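Local coordinates for protein 16S rRNA methyltransferase (Streptomyces sp. DSM 40477, PDB 3MQ2) that methylates the N1 position of adenine 1408 in 16S rRNA, using S-adenosyl-L-methionine, and so confers resistance to kanamycin, neomycin and apramycin, at residues A179-L184 with L210-T215. Numbering follows the deposited sequence. Where two conformers were deposited one is given.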
ATOM      1  N   ALA A 179      -9.115 -13.241  -3.972  1.00 14.17           N
ATOM      2  CA  ALA A 179      -9.057 -14.660  -3.631  1.00 17.74           C
ATOM      3  C   ALA A 179      -9.459 -14.924  -2.191  1.00 21.19           C
ATOM      4  O   ALA A 179      -9.989 -15.985  -1.871  1.00 23.47           O
ATOM      5  CB  ALA A 179      -7.663 -15.192  -3.880  1.00 23.70           C
ATOM      6  N   ASP A 180      -9.183 -13.966  -1.313  1.00 16.32           N
ATOM      7  CA  ASP A 180      -9.445 -14.177   0.095  1.00 17.31           C
ATOM      8  C   ASP A 180      -9.845 -12.893   0.801  1.00 13.40           C
ATOM      9  O   ASP A 180      -9.334 -11.814   0.497  1.00 13.05           O
ATOM     10  CB  ASP A 180      -8.223 -14.772   0.780  1.00 17.44           C
ATOM     11  CG  ASP A 180      -8.509 -15.183   2.207  1.00 32.23           C
ATOM     12  OD1 ASP A 180      -9.134 -16.250   2.407  1.00 26.43           O
ATOM     13  OD2 ASP A 180      -8.116 -14.439   3.126  1.00 35.55           O
ATOM     14  N   CYS A 181     -10.783 -13.020   1.731  0.60 15.74           N
ATOM     15  CA  CYS A 181     -11.194 -11.907   2.578  0.60 14.80           C
ATOM     16  C   CYS A 181     -11.287 -12.411   4.009  0.60 17.31           C
ATOM     17  O   CYS A 181     -12.026 -13.356   4.293  0.60 17.40           O
ATOM     18  CB  CYS A 181     -12.555 -11.363   2.138  0.60 16.79           C
ATOM     19  SG  CYS A 181     -12.671 -10.949   0.377  0.60 20.16           S
ATOM     20  N   ARG A 182     -10.529 -11.806   4.913  1.00 13.02           N
ATOM     21  CA  ARG A 182     -10.598 -12.230   6.310  0.55 15.63           C
ATOM     22  C   ARG A 182     -10.255 -11.112   7.287  1.00 13.65           C
ATOM     23  O   ARG A 182      -9.506 -10.201   6.965  1.00 12.89           O
ATOM     24  CB  ARG A 182      -9.669 -13.424   6.540  0.55 18.50           C
ATOM     25  CG  ARG A 182      -8.203 -13.129   6.276  0.55 17.96           C
ATOM     26  CD  ARG A 182      -7.339 -14.364   6.524  0.55 20.15           C
ATOM     27  NE  ARG A 182      -7.667 -15.446   5.606  0.55 18.45           N
ATOM     28  CZ  ARG A 182      -7.942 -16.694   5.979  0.55 28.61           C
ATOM     29  NH1 ARG A 182      -7.926 -17.031   7.262  0.55 33.11           N
ATOM     30  NH2 ARG A 182      -8.228 -17.610   5.065  0.55 32.82           N
ATOM     31  N   TYR A 183     -10.812 -11.203   8.488  1.00 16.70           N
ATOM     32  CA  TYR A 183     -10.472 -10.268   9.540  1.00 13.02           C
ATOM     33  C   TYR A 183      -9.055 -10.554  10.025  1.00 13.30           C
ATOM     34  O   TYR A 183      -8.621 -11.717  10.078  1.00 16.04           O
ATOM     35  CB  TYR A 183     -11.431 -10.423  10.713  1.00 13.47           C
ATOM     36  CG  TYR A 183     -12.838  -9.931  10.481  1.00 14.75           C
ATOM     37  CD1 TYR A 183     -13.091  -8.618  10.099  1.00 14.16           C
ATOM     38  CD2 TYR A 183     -13.921 -10.777  10.684  1.00 19.41           C
ATOM     39  CE1 TYR A 183     -14.389  -8.168   9.908  1.00 13.37           C
ATOM     40  CE2 TYR A 183     -15.219 -10.336  10.503  1.00 17.51           C
ATOM     41  CZ  TYR A 183     -15.450  -9.032  10.120  1.00 16.88           C
ATOM     42  OH  TYR A 183     -16.739  -8.596   9.940  1.00 20.55           O
ATOM     43  N   LEU A 184      -8.329  -9.491  10.361  1.00 12.50           N
ATOM     44  CA  LEU A 184      -7.017  -9.616  10.977  1.00  9.80           C
ATOM     45  C   LEU A 184      -7.136  -9.313  12.459  1.00 15.20           C
ATOM     46  O   LEU A 184      -7.763  -8.321  12.844  1.00 15.00           O
ATOM     47  CB  LEU A 184      -6.024  -8.630  10.355  1.00 13.16           C
ATOM     48  CG  LEU A 184      -5.616  -8.839   8.901  1.00 13.15           C
ATOM     49  CD1 LEU A 184      -4.455  -7.906   8.617  1.00 13.38           C
ATOM     50  CD2 LEU A 184      -5.234 -10.288   8.642  1.00 17.06           C
ATOM     51  N   LEU A 210     -10.028  -5.584   7.911  1.00  8.80           N
ATOM     52  CA  LEU A 210     -10.411  -6.673   7.022  1.00  9.26           C
ATOM     53  C   LEU A 210      -9.360  -6.743   5.916  1.00 11.86           C
ATOM     54  O   LEU A 210      -9.134  -5.761   5.215  1.00 14.27           O
ATOM     55  CB  LEU A 210     -11.773  -6.380   6.389  1.00 11.14           C
ATOM     56  CG  LEU A 210     -12.382  -7.428   5.461  1.00 15.44           C
ATOM     57  CD1 LEU A 210     -12.633  -8.708   6.248  1.00 13.73           C
ATOM     58  CD2 LEU A 210     -13.672  -6.912   4.845  1.00 16.99           C
ATOM     59  N   ALA A 211      -8.722  -7.903   5.765  1.00 10.17           N
ATOM     60  CA  ALA A 211      -7.689  -8.097   4.744  1.00 12.12           C
ATOM     61  C   ALA A 211      -8.253  -8.707   3.468  1.00 13.09           C
ATOM     62  O   ALA A 211      -8.849  -9.779   3.494  1.00 12.62           O
ATOM     63  CB  ALA A 211      -6.562  -8.978   5.284  1.00 11.76           C
ATOM     64  N   LEU A 212      -8.042  -8.014   2.355  1.00 12.44           N
ATOM     65  CA  LEU A 212      -8.420  -8.506   1.036  1.00 10.90           C
ATOM     66  C   LEU A 212      -7.143  -8.896   0.319  1.00 11.91           C
ATOM     67  O   LEU A 212      -6.264  -8.062   0.133  1.00 13.53           O
ATOM     68  CB  LEU A 212      -9.114  -7.392   0.240  1.00 13.98           C
ATOM     69  CG  LEU A 212     -10.310  -6.669   0.872  1.00 21.98           C
ATOM     70  CD1 LEU A 212     -10.777  -5.528  -0.021  1.00 21.57           C
ATOM     71  CD2 LEU A 212     -11.450  -7.622   1.141  1.00 24.69           C
ATOM     72  N   THR A 213      -7.026 -10.157  -0.095  1.00 11.32           N
ATOM     73  CA  THR A 213      -5.828 -10.569  -0.816  1.00 10.81           C
ATOM     74  C   THR A 213      -6.179 -11.279  -2.116  1.00 14.10           C
ATOM     75  O   THR A 213      -7.286 -11.791  -2.291  1.00 13.62           O
ATOM     76  CB  THR A 213      -4.895 -11.469   0.033  1.00 14.34           C
ATOM     77  OG1 THR A 213      -5.616 -12.622   0.500  1.00 14.84           O
ATOM     78  CG2 THR A 213      -4.352 -10.703   1.246  1.00 14.35           C
ATOM     79  N   GLY A 214      -5.224 -11.297  -3.028  1.00 11.92           N
ATOM     80  CA  GLY A 214      -5.442 -11.940  -4.304  1.00 12.73           C
ATOM     81  C   GLY A 214      -4.304 -11.644  -5.254  1.00 15.53           C
ATOM     82  O   GLY A 214      -3.177 -11.357  -4.833  1.00 11.39           O
ATOM     83  N   THR A 215      -4.617 -11.713  -6.542  1.00 13.85           N
ATOM     84  CA  THR A 215      -3.622 -11.521  -7.585  1.00 13.60           C
ATOM     85  C   THR A 215      -4.165 -10.569  -8.637  1.00 12.54           C
ATOM     86  O   THR A 215      -5.373 -10.450  -8.827  1.00 15.94           O
ATOM     87  CB  THR A 215      -3.239 -12.857  -8.260  1.00 21.29           C
ATOM     88  OG1 THR A 215      -4.401 -13.435  -8.855  1.00 23.15           O
ATOM     89  CG2 THR A 215      -2.670 -13.833  -7.240  1.00 19.55           C
TER
HETATM   90  O   HOH W   1      -7.004 -12.040   2.964  1.00 15.71           O
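Thr213 O receives two amide protons, from Ala179 N at 2.9 Å and from Asp180 N at 3.0 Å, the signature of a classic beta bulge in an otherwise regular antiparallel pairing. Within the bulge Thr213 N returns a nearly straight bond to Asp180 O (170° at the hydrogen); beyond it, Arg182 and Ala211 exchange a second reciprocal pair of backbone bonds. Asp180 and Thr213 lie side by side on one face of the sheet. The threonine hydroxyl, set between its own backbone N and carbonyl carbon (chi1 56°), comes within 2.9 Å of water 1 at OG1; the same water is hydrogen-bonded to Asp180 OD2 at 2.6 Å and to Ala211 O, tying the two strands together outside the backbone pattern. In the conformer given, Arg182 grips this carboxylate side-on, NE to OD2 at 2.7 Å and NH2 to OD1, both on the syn side, which would help to hold it. At the far end of the pairing, Leu184 CG rests on Ala211 CB. On the other face, in the conformer given, Cys181 SG meets Leu212 CD2 at 3.6 Å, and Leu210 CD1 slants against the Tyr183 ring at CD1, 3.9 Å away. Helix 160-173 packs over Cys181, Tyr183 and Leu212, and Phe207 stacks on Tyr183. Strand 209-216 runs antiparallel between strands 134-141 and 176-184, the latter at the sheet's edge, in the 3-2-1-4-5-7-6 order of Rossmann-like methyltransferases.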